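Local structure of alpha,alpha-trehalose-phosphate synthase (UDP-forming) (Burkholderia xenovorans, 5HXA) at residues T213-G218 with N224-V229; D189-Q194 with Q200-F205; E180-M185 with D204-G209. The protein belongs to glycosyltransferase family 20 and adopts the GT-B fold, in which two domains with Rossmann-like sheets face each other across a cleft. All coordinates share one frame; numbering follows the deposited sequence.

Contact 1: residues T213-G218 with N224-V229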
ATOM      1  N   THR A 213     -19.847  -5.136 -14.964  1.00 22.23           N
ATOM      2  CA  THR A 213     -19.627  -4.006 -15.853  1.00 21.08           C
ATOM      3  C   THR A 213     -20.289  -2.770 -15.262  1.00 25.25           C
ATOM      4  O   THR A 213     -21.199  -2.863 -14.437  1.00 24.57           O
ATOM      5  CB  THR A 213     -20.193  -4.279 -17.264  1.00 26.31           C
ATOM      6  OG1 THR A 213     -21.580  -4.631 -17.153  1.00 25.01           O
ATOM      7  CG2 THR A 213     -19.452  -5.435 -17.946  1.00 28.09           C
ATOM      8  N   SER A 214     -19.821  -1.604 -15.698  1.00 26.70           N
ATOM      9  CA  SER A 214     -20.466  -0.337 -15.380  1.00 29.61           C
ATOM     10  C   SER A 214     -21.596  -0.072 -16.357  1.00 37.69           C
ATOM     11  O   SER A 214     -21.511  -0.423 -17.538  1.00 41.29           O
ATOM     12  CB  SER A 214     -19.470   0.823 -15.441  1.00 34.66           C
ATOM     13  OG  SER A 214     -18.727   0.902 -14.250  1.00 35.65           O
ATOM     14  N   SER A 215     -22.662   0.543 -15.854  1.00 34.43           N
ATOM     15  CA  SER A 215     -23.810   0.885 -16.685  1.00 34.47           C
ATOM     16  C   SER A 215     -24.007   2.399 -16.600  1.00 29.87           C
ATOM     17  O   SER A 215     -23.061   3.118 -16.267  1.00 30.10           O
ATOM     18  CB  SER A 215     -25.045   0.093 -16.232  1.00 35.88           C
ATOM     19  OG  SER A 215     -26.176   0.357 -17.040  1.00 33.71           O
ATOM     20  N   GLU A 216     -25.210   2.888 -16.881  1.00 33.70           N
ATOM     21  CA  GLU A 216     -25.512   4.315 -16.869  0.53 37.53           C
ATOM     22  C   GLU A 216     -25.863   4.787 -15.458  1.00 30.05           C
ATOM     23  O   GLU A 216     -26.278   4.004 -14.604  1.00 31.85           O
ATOM     24  CB  GLU A 216     -26.679   4.617 -17.818  0.53 36.02           C
ATOM     25  CG  GLU A 216     -27.964   3.855 -17.459  0.53 36.88           C
ATOM     26  CD  GLU A 216     -29.214   4.402 -18.149  0.53 33.38           C
ATOM     27  OE1 GLU A 216     -29.106   5.002 -19.240  0.53 34.85           O
ATOM     28  OE2 GLU A 216     -30.310   4.235 -17.585  0.53 31.60           O
ATOM     29  N   ASP A 217     -25.700   6.093 -15.225  1.00 33.65           N
ATOM     30  CA  ASP A 217     -26.184   6.756 -14.007  1.00 35.50           C
ATOM     31  C   ASP A 217     -25.670   6.086 -12.726  1.00 32.07           C
ATOM     32  O   ASP A 217     -26.403   5.932 -11.745  1.00 31.81           O
ATOM     33  CB  ASP A 217     -27.721   6.815 -14.024  1.00 43.56           C
ATOM     34  CG  ASP A 217     -28.301   7.765 -12.970  1.00 61.67           C
ATOM     35  OD1 ASP A 217     -27.646   8.775 -12.623  1.00 65.06           O
ATOM     36  OD2 ASP A 217     -29.424   7.494 -12.488  1.00 65.65           O
ATOM     37  N   GLY A 218     -24.399   5.674 -12.733  1.00 26.08           N
ATOM     38  CA  GLY A 218     -23.792   5.036 -11.576  1.00 26.11           C
ATOM     39  C   GLY A 218     -24.179   3.588 -11.335  1.00 24.26           C
ATOM     40  O   GLY A 218     -23.785   3.011 -10.310  1.00 20.64           O
ATOM     41  N   ASN A 224     -24.765 -11.179 -11.172  1.00 18.95           N
ATOM     42  CA  ASN A 224     -26.168 -11.407 -11.515  1.00 18.37           C
ATOM     43  C   ASN A 224     -27.114 -10.424 -10.822  1.00 18.41           C
ATOM     44  O   ASN A 224     -28.302 -10.728 -10.636  1.00 19.12           O
ATOM     45  CB  ASN A 224     -26.577 -12.850 -11.198  1.00 24.58           C
ATOM     46  CG  ASN A 224     -27.837 -13.289 -11.931  1.00 32.77           C
ATOM     47  OD1 ASN A 224     -28.260 -12.675 -12.923  1.00 30.79           O
ATOM     48  ND2 ASN A 224     -28.449 -14.368 -11.438  1.00 29.32           N
ATOM     49  N   ARG A 225     -26.622  -9.245 -10.449  1.00 17.75           N
ATOM     50  CA  ARG A 225     -27.446  -8.223  -9.807  1.00 20.81           C
ATOM     51  C   ARG A 225     -27.069  -6.851 -10.352  1.00 18.57           C
ATOM     52  O   ARG A 225     -25.925  -6.617 -10.752  1.00 19.83           O
ATOM     53  CB  ARG A 225     -27.270  -8.216  -8.265  1.00 21.41           C
ATOM     54  CG  ARG A 225     -27.703  -9.488  -7.532  1.00 23.47           C
ATOM     55  CD  ARG A 225     -27.599  -9.319  -5.996  1.00 23.05           C
ATOM     56  NE  ARG A 225     -28.375  -8.158  -5.534  1.00 23.46           N
ATOM     57  CZ  ARG A 225     -29.628  -8.206  -5.082  1.00 28.36           C
ATOM     58  NH1 ARG A 225     -30.274  -9.363  -4.994  1.00 25.44           N
ATOM     59  NH2 ARG A 225     -30.243  -7.084  -4.712  1.00 22.27           N
ATOM     60  N   PHE A 226     -28.043  -5.942 -10.359  1.00 22.24           N
ATOM     61  CA  PHE A 226     -27.780  -4.528 -10.592  1.00 18.76           C
ATOM     62  C   PHE A 226     -27.777  -3.792  -9.255  1.00 23.03           C
ATOM     63  O   PHE A 226     -28.507  -4.153  -8.329  1.00 22.46           O
ATOM     64  CB  PHE A 226     -28.826  -3.906 -11.529  1.00 18.63           C
ATOM     65  CG  PHE A 226     -28.497  -4.051 -13.003  1.00 23.80           C
ATOM     66  CD1 PHE A 226     -28.739  -5.244 -13.667  1.00 18.55           C
ATOM     67  CD2 PHE A 226     -27.935  -2.996 -13.715  1.00 23.11           C
ATOM     68  CE1 PHE A 226     -28.433  -5.394 -15.027  1.00 22.37           C
ATOM     69  CE2 PHE A 226     -27.621  -3.136 -15.075  1.00 22.22           C
ATOM     70  CZ  PHE A 226     -27.878  -4.332 -15.732  1.00 20.47           C
ATOM     71  N   LEU A 227     -26.945  -2.759  -9.163  1.00 18.61           N
ATOM     72  CA  LEU A 227     -26.875  -1.931  -7.963  1.00 18.19           C
ATOM     73  C   LEU A 227     -26.360  -0.559  -8.369  1.00 20.94           C
ATOM     74  O   LEU A 227     -25.702  -0.404  -9.403  1.00 20.90           O
ATOM     75  CB  LEU A 227     -25.962  -2.544  -6.887  1.00 17.88           C
ATOM     76  CG  LEU A 227     -24.491  -2.801  -7.226  1.00 19.02           C
ATOM     77  CD1 LEU A 227     -23.622  -2.725  -5.975  1.00 19.57           C
ATOM     78  CD2 LEU A 227     -24.279  -4.166  -7.911  1.00 20.40           C
ATOM     79  N   LYS A 228     -26.663   0.439  -7.540  1.00 19.73           N
ATOM     80  CA  LYS A 228     -26.137   1.788  -7.728  1.00 22.14           C
ATOM     81  C   LYS A 228     -24.937   1.979  -6.812  1.00 24.97           C
ATOM     82  O   LYS A 228     -24.991   1.623  -5.630  1.00 21.74           O
ATOM     83  CB  LYS A 228     -27.199   2.855  -7.438  1.00 24.14           C
ATOM     84  CG  LYS A 228     -26.721   4.281  -7.759  1.00 27.69           C
ATOM     85  CD  LYS A 228     -27.862   5.268  -7.722  1.00 42.25           C
ATOM     86  CE  LYS A 228     -27.393   6.685  -8.030  1.00 44.50           C
ATOM     87  NZ  LYS A 228     -26.848   6.805  -9.403  1.00 48.01           N
ATOM     88  N   VAL A 229     -23.852   2.522  -7.357  1.00 20.04           N
ATOM     89  CA  VAL A 229     -22.624   2.744  -6.601  1.00 16.47           C
ATOM     90  C   VAL A 229     -22.260   4.216  -6.732  1.00 20.70           C
ATOM     91  O   VAL A 229     -22.160   4.734  -7.848  1.00 21.88           O
ATOM     92  CB  VAL A 229     -21.473   1.842  -7.100  1.00 21.81           C
ATOM     93  CG1 VAL A 229     -20.253   1.961  -6.191  1.00 19.38           C
ATOM     94  CG2 VAL A 229     -21.928   0.375  -7.168  1.00 20.81           C
TER
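Gly218 O takes a nearly straight hydrogen bond from Val229 N (3.0 Å, N-H...O angle 170°), the one backbone bond that joins the turn 215-218 to the strand running through 225-229. The carbonyl sits just ahead of strand 219-222, and the bond falls in step with the backbone pairing of Leu227 with Val220. Asp217 and Gly218 both adopt left-handed backbone conformations, which turns the chain round into strand 219-222. Strands 212-214, 219-222 and 225-231 form an antiparallel meander at the border of the large mixed sheet of this GT-B protein, with 225-231 joining it to strand 190-193.

Lys228 reaches back over the turn. Its CG stands anti to the backbone N (chi1 -174°) and lies 4.1 Å from Gly218 O; the chain then runs extended until a bend at chi4 (63°) brings the ammonium group beside Asp217. There NZ makes a long salt bridge to Asp217 OD1 at 3.9 Å, the two side chains crossing obliquely. At the exposed side Ser215 OG approaches the edge of the Phe226 ring near its plane, 4.3 Å from CE2, while the ring stacks with His221. On the buried side, Val229 packs against Phe202 of helix 196-208 and Phe193 of strand 190-193.

Contact 2: residues D189-Q194 with Q200-F205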
ATOM      1  N   ASP A 189     -28.415  -2.994  -2.739  1.00 17.79           N
ATOM      2  CA  ASP A 189     -28.983  -2.254  -3.865  1.00 17.54           C
ATOM      3  C   ASP A 189     -28.255  -0.940  -4.121  1.00 23.67           C
ATOM      4  O   ASP A 189     -28.203  -0.483  -5.266  1.00 18.78           O
ATOM      5  CB  ASP A 189     -30.462  -1.952  -3.623  1.00 18.02           C
ATOM      6  CG  ASP A 189     -31.305  -3.201  -3.566  1.00 26.25           C
ATOM      7  OD1 ASP A 189     -31.379  -3.915  -4.593  1.00 27.25           O
ATOM      8  OD2 ASP A 189     -31.891  -3.466  -2.496  1.00 21.45           O
ATOM      9  N   VAL A 190     -27.737  -0.303  -3.074  1.00 19.94           N
ATOM     10  CA  VAL A 190     -27.009   0.958  -3.173  1.00 18.05           C
ATOM     11  C   VAL A 190     -25.750   0.830  -2.323  1.00 19.96           C
ATOM     12  O   VAL A 190     -25.815   0.377  -1.173  1.00 19.70           O
ATOM     13  CB  VAL A 190     -27.863   2.155  -2.696  1.00 20.57           C
ATOM     14  CG1 VAL A 190     -27.071   3.482  -2.807  1.00 17.73           C
ATOM     15  CG2 VAL A 190     -29.191   2.234  -3.467  1.00 23.53           C
ATOM     16  N   ILE A 191     -24.608   1.214  -2.882  1.00 18.31           N
ATOM     17  CA  ILE A 191     -23.363   1.264  -2.132  1.00 17.36           C
ATOM     18  C   ILE A 191     -22.817   2.680  -2.231  1.00 21.48           C
ATOM     19  O   ILE A 191     -22.615   3.195  -3.336  1.00 20.98           O
ATOM     20  CB  ILE A 191     -22.327   0.251  -2.644  1.00 18.80           C
ATOM     21  CG1 ILE A 191     -22.828  -1.187  -2.470  1.00 19.62           C
ATOM     22  CG2 ILE A 191     -21.011   0.437  -1.884  1.00 19.17           C
ATOM     23  CD1 ILE A 191     -21.826  -2.225  -2.994  1.00 17.68           C
ATOM     24  N   GLY A 192     -22.570   3.299  -1.083  1.00 20.33           N
ATOM     25  CA  GLY A 192     -21.991   4.631  -1.014  1.00 17.88           C
ATOM     26  C   GLY A 192     -20.596   4.589  -0.415  1.00 17.39           C
ATOM     27  O   GLY A 192     -20.331   3.822   0.519  1.00 16.29           O
ATOM     28  N   PHE A 193     -19.711   5.415  -0.965  1.00 16.46           N
ATOM     29  CA  PHE A 193     -18.350   5.602  -0.486  1.00 17.69           C
ATOM     30  C   PHE A 193     -18.132   7.082  -0.195  1.00 19.08           C
ATOM     31  O   PHE A 193     -18.924   7.937  -0.594  1.00 17.90           O
ATOM     32  CB  PHE A 193     -17.319   5.127  -1.522  1.00 15.21           C
ATOM     33  CG  PHE A 193     -17.398   3.653  -1.847  1.00 17.75           C
ATOM     34  CD1 PHE A 193     -16.812   2.711  -1.007  1.00 16.83           C
ATOM     35  CD2 PHE A 193     -18.024   3.214  -3.005  1.00 20.72           C
ATOM     36  CE1 PHE A 193     -16.863   1.352  -1.313  1.00 17.76           C
ATOM     37  CE2 PHE A 193     -18.074   1.858  -3.323  1.00 15.72           C
ATOM     38  CZ  PHE A 193     -17.506   0.928  -2.470  1.00 15.54           C
ATOM     39  N   GLN A 194     -17.025   7.388   0.489  1.00 18.70           N
ATOM     40  CA  GLN A 194     -16.769   8.775   0.875  1.00 19.62           C
ATOM     41  C   GLN A 194     -16.362   9.623  -0.324  1.00 23.57           C
ATOM     42  O   GLN A 194     -16.770  10.786  -0.427  1.00 19.12           O
ATOM     43  CB  GLN A 194     -15.679   8.847   1.959  1.00 17.48           C
ATOM     44  CG  GLN A 194     -16.044   8.231   3.309  1.00 14.62           C
ATOM     45  CD  GLN A 194     -16.836   9.177   4.206  1.00 21.81           C
ATOM     46  OE1 GLN A 194     -17.462  10.121   3.730  1.00 18.74           O
ATOM     47  NE2 GLN A 194     -16.797   8.926   5.521  1.00 19.79           N
ATOM     48  N   GLN A 200     -14.314   4.469  -7.530  1.00 18.76           N
ATOM     49  CA  GLN A 200     -13.594   3.931  -8.679  0.57 17.83           C
ATOM     50  C   GLN A 200     -12.781   2.700  -8.295  0.99 16.05           C
ATOM     51  O   GLN A 200     -12.683   1.756  -9.086  0.92 17.90           O
ATOM     52  CB  GLN A 200     -12.700   5.003  -9.303  0.57 19.29           C
ATOM     53  CG  GLN A 200     -12.117   4.605 -10.666  0.57 20.56           C
ATOM     54  CD  GLN A 200     -13.191   4.292 -11.699  0.57 30.55           C
ATOM     55  OE1 GLN A 200     -14.098   5.092 -11.930  0.57 35.58           O
ATOM     56  NE2 GLN A 200     -13.098   3.113 -12.318  0.57 26.57           N
ATOM     57  N   SER A 201     -12.213   2.683  -7.085  1.00 19.13           N
ATOM     58  CA  SER A 201     -11.493   1.512  -6.596  0.70 20.27           C
ATOM     59  C   SER A 201     -12.384   0.272  -6.593  1.00 21.72           C
ATOM     60  O   SER A 201     -11.962  -0.816  -7.008  1.00 17.91           O
ATOM     61  CB  SER A 201     -10.976   1.803  -5.189  0.70 18.77           C
ATOM     62  OG  SER A 201     -10.541   0.625  -4.561  0.70 22.24           O
ATOM     63  N   PHE A 202     -13.613   0.416  -6.095  1.00 15.99           N
ATOM     64  CA  PHE A 202     -14.553  -0.702  -6.046  1.00 17.67           C
ATOM     65  C   PHE A 202     -14.924  -1.153  -7.451  1.00 18.22           C
ATOM     66  O   PHE A 202     -14.888  -2.346  -7.768  1.00 17.95           O
ATOM     67  CB  PHE A 202     -15.798  -0.273  -5.268  1.00 17.76           C
ATOM     68  CG  PHE A 202     -16.861  -1.333  -5.147  1.00 19.91           C
ATOM     69  CD1 PHE A 202     -16.753  -2.343  -4.198  1.00 17.59           C
ATOM     70  CD2 PHE A 202     -17.988  -1.296  -5.954  1.00 21.78           C
ATOM     71  CE1 PHE A 202     -17.754  -3.311  -4.072  1.00 21.09           C
ATOM     72  CE2 PHE A 202     -18.986  -2.255  -5.830  1.00 22.94           C
ATOM     73  CZ  PHE A 202     -18.870  -3.262  -4.892  1.00 19.96           C
ATOM     74  N   VAL A 203     -15.280  -0.202  -8.311  1.00 14.99           N
ATOM     75  CA  VAL A 203     -15.677  -0.545  -9.670  1.00 17.41           C
ATOM     76  C   VAL A 203     -14.496  -1.131 -10.445  1.00 19.01           C
ATOM     77  O   VAL A 203     -14.665  -2.062 -11.248  1.00 18.77           O
ATOM     78  CB  VAL A 203     -16.266   0.694 -10.366  1.00 21.72           C
ATOM     79  CG1 VAL A 203     -16.489   0.422 -11.844  1.00 22.63           C
ATOM     80  CG2 VAL A 203     -17.580   1.109  -9.676  1.00 20.74           C
ATOM     81  N   ASP A 204     -13.284  -0.613 -10.206  1.00 15.58           N
ATOM     82  CA  ASP A 204     -12.099  -1.191 -10.849  1.00 18.94           C
ATOM     83  C   ASP A 204     -11.943  -2.669 -10.513  1.00 14.99           C
ATOM     84  O   ASP A 204     -11.584  -3.480 -11.380  1.00 18.69           O
ATOM     85  CB  ASP A 204     -10.834  -0.444 -10.425  1.00 18.93           C
ATOM     86  CG  ASP A 204     -10.604   0.841 -11.213  1.00 23.82           C
ATOM     87  OD1 ASP A 204     -11.302   1.077 -12.222  1.00 20.83           O
ATOM     88  OD2 ASP A 204      -9.702   1.611 -10.819  1.00 21.84           O
ATOM     89  N   PHE A 205     -12.162  -3.041  -9.252  1.00 14.88           N
ATOM     90  CA  PHE A 205     -12.007  -4.448  -8.901  1.00 17.07           C
ATOM     91  C   PHE A 205     -12.977  -5.294  -9.705  1.00 19.00           C
ATOM     92  O   PHE A 205     -12.607  -6.329 -10.280  1.00 20.40           O
ATOM     93  CB  PHE A 205     -12.230  -4.677  -7.402  1.00 19.66           C
ATOM     94  CG  PHE A 205     -12.139  -6.130  -7.024  1.00 21.91           C
ATOM     95  CD1 PHE A 205     -10.908  -6.705  -6.727  1.00 24.11           C
ATOM     96  CD2 PHE A 205     -13.271  -6.947  -7.058  1.00 19.04           C
ATOM     97  CE1 PHE A 205     -10.809  -8.066  -6.427  1.00 22.88           C
ATOM     98  CE2 PHE A 205     -13.183  -8.293  -6.755  1.00 19.78           C
ATOM     99  CZ  PHE A 205     -11.952  -8.856  -6.436  1.00 23.64           C
TER
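Phe202 reaches from helix 196-208 to the underlying strand 190-193, where it meets Phe193 and Ile191; this strand and helix form a beta-alpha unit of the Rossmann-like sheet domain in the GT-B fold. The side chain makes contact from its root. CB rests 3.5 Å from Phe193 CZ and 3.7 Å from Phe193 CE2, so the leading end of the Phe193 ring presses on the methylene where Phe202 leaves the helix. CG follows at 3.6 Å from the same Phe193 CZ. Further out the ring divides: CD1 still lies 3.8 Å from Phe193 CZ, whereas CD2 draws off to 4.1 Å from Phe193 CE2.

With CG anti to the backbone N (chi1 180°), Phe202 points its ring at the strand, and the two aromatic side chains cross at about a right angle. Their ring planes make an angle of 46° with centroids 5.4 Å apart, an oblique pair. Phe166 adds a third ring, edge-to-face with Phe202 and inclined to Phe193, and Val182 and Met185 of helix 178-185 touch Phe202 as well. The contact is wholly buried and apolar, with no hydrogen bond from strand to helix.

Beyond Phe193 the far end of the Phe202 ring comes to Ile191, two residues earlier on the strand. Ile191 also points toward the helix, and its terminal methyl CD1 is 4.0 Å from Phe202 CE2 and 3.7 Å from Phe202 CZ.

Contact 3: residues E180-M185 with D204-G209; sequences ELVKAM and DFIERG
Val182 sets its forked side chain against one side of the Phe205 ring, the two side chains meeting at a slant. CB and both methyls lie along the CD2-CE2 side of that ring: CB is 3.8 Å from Phe205 CE2, CG1 is 3.7 Å from Phe205 CD2, and CG2 is 3.9 Å from both ring atoms. CG2 also makes an off-centre CH-pi contact, 4.2 Å from the centroid of the Phe205 ring and 29° off its normal. CG1 has a second neighbour, because it comes within 3.9 Å of Ile206 CG1; one methyl therefore bridges two consecutive residues of the facing helix.

The torsions explain the division of labour. The side chain of Phe205 starts out toward the other helix, and chi1 of 177°, with CG anti to the backbone N, carries the ring there, while Ile206 leaves its helix at an angle to the contact and swings CG1 back toward it (chi1 -74°).

Helices 178-185 and 196-208 meet here in the domain built on the mixed sheet. Leu172 touches both Val182 and Phe205, and the ring of His211 meets that of Phe205. Away from this interface, Asp204 pairs with Arg208 of the second subunit, and Arg208 with Asp204 of the second subunit, in reciprocal intersubunit salt bridges.

No hydrogen bond or charge pair joins the two segments; their buried hydrocarbon surfaces are held by shape and dispersion, with a modest CH-pi term from the valine methyl.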
ATOM      1  N   GLU A 180     -14.816 -13.091  -2.033  1.00 20.65           N
ATOM      2  CA  GLU A 180     -16.110 -13.389  -1.428  1.00 22.14           C
ATOM      3  C   GLU A 180     -16.748 -12.131  -0.845  1.00 20.74           C
ATOM      4  O   GLU A 180     -17.976 -11.956  -0.896  1.00 21.82           O
ATOM      5  CB  GLU A 180     -15.913 -14.465  -0.351  1.00 27.33           C
ATOM      6  CG  GLU A 180     -17.155 -14.860   0.405  1.00 44.06           C
ATOM      7  CD  GLU A 180     -16.930 -16.089   1.277  1.00 51.38           C
ATOM      8  OE1 GLU A 180     -15.940 -16.112   2.048  1.00 33.62           O
ATOM      9  OE2 GLU A 180     -17.740 -17.034   1.172  1.00 61.40           O
ATOM     10  N   LEU A 181     -15.923 -11.230  -0.307  1.00 18.32           N
ATOM     11  CA  LEU A 181     -16.432 -10.000   0.290  1.00 21.49           C
ATOM     12  C   LEU A 181     -17.025  -9.072  -0.763  1.00 20.15           C
ATOM     13  O   LEU A 181     -18.100  -8.503  -0.560  1.00 19.14           O
ATOM     14  CB  LEU A 181     -15.313  -9.295   1.056  1.00 15.54           C
ATOM     15  CG  LEU A 181     -14.875  -9.972   2.371  1.00 22.33           C
ATOM     16  CD1 LEU A 181     -13.594  -9.330   2.912  1.00 25.54           C
ATOM     17  CD2 LEU A 181     -15.990  -9.952   3.424  1.00 25.16           C
ATOM     18  N   VAL A 182     -16.331  -8.881  -1.890  1.00 18.88           N
ATOM     19  CA  VAL A 182     -16.880  -8.000  -2.926  1.00 14.95           C
ATOM     20  C   VAL A 182     -18.163  -8.587  -3.496  1.00 19.39           C
ATOM     21  O   VAL A 182     -19.145  -7.868  -3.717  1.00 18.08           O
ATOM     22  CB  VAL A 182     -15.844  -7.736  -4.031  1.00 18.33           C
ATOM     23  CG1 VAL A 182     -16.502  -6.974  -5.189  1.00 15.73           C
ATOM     24  CG2 VAL A 182     -14.650  -6.942  -3.451  1.00 16.62           C
ATOM     25  N   LYS A 183     -18.175  -9.900  -3.755  1.00 17.65           N
ATOM     26  CA  LYS A 183     -19.402 -10.544  -4.212  1.00 22.97           C
ATOM     27  C   LYS A 183     -20.551 -10.272  -3.248  1.00 21.61           C
ATOM     28  O   LYS A 183     -21.642  -9.862  -3.659  1.00 22.33           O
ATOM     29  CB  LYS A 183     -19.183 -12.052  -4.368  1.00 16.21           C
ATOM     30  CG  LYS A 183     -20.499 -12.793  -4.709  1.00 20.66           C
ATOM     31  CD  LYS A 183     -20.250 -14.265  -5.044  1.00 27.42           C
ATOM     32  CE  LYS A 183     -21.557 -14.992  -5.364  1.00 34.81           C
ATOM     33  NZ  LYS A 183     -21.295 -16.355  -5.918  1.00 36.41           N
ATOM     34  N   ALA A 184     -20.309 -10.470  -1.946  1.00 20.53           N
ATOM     35  CA  ALA A 184     -21.361 -10.236  -0.961  1.00 20.62           C
ATOM     36  C   ALA A 184     -21.808  -8.782  -0.960  1.00 17.58           C
ATOM     37  O   ALA A 184     -22.996  -8.492  -0.788  1.00 18.80           O
ATOM     38  CB  ALA A 184     -20.891 -10.653   0.434  1.00 19.06           C
ATOM     39  N   MET A 185     -20.874  -7.847  -1.147  1.00 18.70           N
ATOM     40  CA  MET A 185     -21.258  -6.435  -1.162  1.00 16.78           C
ATOM     41  C   MET A 185     -22.267  -6.121  -2.268  1.00 20.31           C
ATOM     42  O   MET A 185     -23.055  -5.180  -2.134  1.00 19.32           O
ATOM     43  CB  MET A 185     -20.026  -5.545  -1.322  1.00 19.04           C
ATOM     44  CG  MET A 185     -19.149  -5.457  -0.058  1.00 18.90           C
ATOM     45  SD  MET A 185     -17.598  -4.603  -0.389  1.00 19.62           S
ATOM     46  CE  MET A 185     -18.114  -2.873  -0.386  1.00 15.30           C
ATOM     47  N   ASP A 204     -13.284  -0.613 -10.206  1.00 15.58           N
ATOM     48  CA  ASP A 204     -12.099  -1.191 -10.849  1.00 18.94           C
ATOM     49  C   ASP A 204     -11.943  -2.669 -10.513  1.00 14.99           C
ATOM     50  O   ASP A 204     -11.584  -3.480 -11.380  1.00 18.69           O
ATOM     51  CB  ASP A 204     -10.834  -0.444 -10.425  1.00 18.93           C
ATOM     52  CG  ASP A 204     -10.604   0.841 -11.213  1.00 23.82           C
ATOM     53  OD1 ASP A 204     -11.302   1.077 -12.222  1.00 20.83           O
ATOM     54  OD2 ASP A 204      -9.702   1.611 -10.819  1.00 21.84           O
ATOM     55  N   PHE A 205     -12.162  -3.041  -9.252  1.00 14.88           N
ATOM     56  CA  PHE A 205     -12.007  -4.448  -8.901  1.00 17.07           C
ATOM     57  C   PHE A 205     -12.977  -5.294  -9.705  1.00 19.00           C
ATOM     58  O   PHE A 205     -12.607  -6.329 -10.280  1.00 20.40           O
ATOM     59  CB  PHE A 205     -12.230  -4.677  -7.402  1.00 19.66           C
ATOM     60  CG  PHE A 205     -12.139  -6.130  -7.024  1.00 21.91           C
ATOM     61  CD1 PHE A 205     -10.908  -6.705  -6.727  1.00 24.11           C
ATOM     62  CD2 PHE A 205     -13.271  -6.947  -7.058  1.00 19.04           C
ATOM     63  CE1 PHE A 205     -10.809  -8.066  -6.427  1.00 22.88           C
ATOM     64  CE2 PHE A 205     -13.183  -8.293  -6.755  1.00 19.78           C
ATOM     65  CZ  PHE A 205     -11.952  -8.856  -6.436  1.00 23.64           C
ATOM     66  N   ILE A 206     -14.225  -4.843  -9.768  1.00 16.14           N
ATOM     67  CA  ILE A 206     -15.279  -5.605 -10.425  1.00 14.73           C
ATOM     68  C   ILE A 206     -15.000  -5.729 -11.916  1.00 19.08           C
ATOM     69  O   ILE A 206     -15.082  -6.822 -12.490  1.00 20.43           O
ATOM     70  CB  ILE A 206     -16.641  -4.946 -10.131  1.00 18.77           C
ATOM     71  CG1 ILE A 206     -17.032  -5.256  -8.680  1.00 23.54           C
ATOM     72  CG2 ILE A 206     -17.737  -5.385 -11.128  1.00 18.62           C
ATOM     73  CD1 ILE A 206     -18.229  -4.519  -8.208  1.00 29.85           C
ATOM     74  N   GLU A 207     -14.649  -4.615 -12.563  1.00 16.78           N
ATOM     75  CA  GLU A 207     -14.434  -4.651 -14.007  1.00 18.96           C
ATOM     76  C   GLU A 207     -13.167  -5.417 -14.360  1.00 21.63           C
ATOM     77  O   GLU A 207     -13.163  -6.243 -15.278  1.00 18.08           O
ATOM     78  CB  GLU A 207     -14.365  -3.229 -14.572  1.00 23.39           C
ATOM     79  CG  GLU A 207     -15.683  -2.476 -14.515  1.00 24.99           C
ATOM     80  CD  GLU A 207     -15.600  -1.103 -15.170  1.00 27.77           C
ATOM     81  OE1 GLU A 207     -16.609  -0.648 -15.730  1.00 37.12           O
ATOM     82  OE2 GLU A 207     -14.521  -0.480 -15.125  1.00 34.86           O
ATOM     83  N   ARG A 208     -12.071  -5.148 -13.650  1.00 20.17           N
ATOM     84  CA  ARG A 208     -10.803  -5.757 -14.035  1.00 26.02           C
ATOM     85  C   ARG A 208     -10.740  -7.228 -13.661  1.00 25.77           C
ATOM     86  O   ARG A 208     -10.012  -7.988 -14.307  1.00 26.93           O
ATOM     87  CB  ARG A 208      -9.642  -4.957 -13.427  1.00 25.20           C
ATOM     88  CG  ARG A 208      -9.642  -3.552 -14.009  1.00 31.70           C
ATOM     89  CD  ARG A 208      -8.586  -2.590 -13.465  1.00 32.97           C
ATOM     90  NE  ARG A 208      -8.535  -1.435 -14.367  1.00 47.34           N
ATOM     91  CZ  ARG A 208      -7.762  -0.363 -14.214  1.00 42.77           C
ATOM     92  NH1 ARG A 208      -6.953  -0.271 -13.176  1.00 28.74           N
ATOM     93  NH2 ARG A 208      -7.804   0.618 -15.110  1.00 46.01           N
ATOM     94  N   GLY A 209     -11.512  -7.654 -12.669  1.00 21.62           N
ATOM     95  CA  GLY A 209     -11.654  -9.070 -12.397  1.00 21.65           C
ATOM     96  C   GLY A 209     -12.705  -9.769 -13.231  1.00 24.26           C
ATOM     97  O   GLY A 209     -12.972 -10.950 -13.002  1.00 26.38           O
TER

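Overall arrangement
From the N terminus, helix 178-185 comes first, then strand 190-193 and helix 196-208. Contact 2 closes the short return from strand to helix; contact 3 closes the longer loop from 180-185 to 204-209, spanning contact 2 and sharing Asp204 and Phe205 with it. Contact 1 follows in series, across the meander that begins at strand 212-214. Phe202 stands between contacts 2 and 3. Contacts 1 and 2 meet in the sheet, where Lys228 pairs through its backbone with Asp189 and Ile191, and Ser214 OG bonds to Glu207 of contact 3. Together they join helices 178-185 and 196-208 to strand 190-193 and the meander beside it.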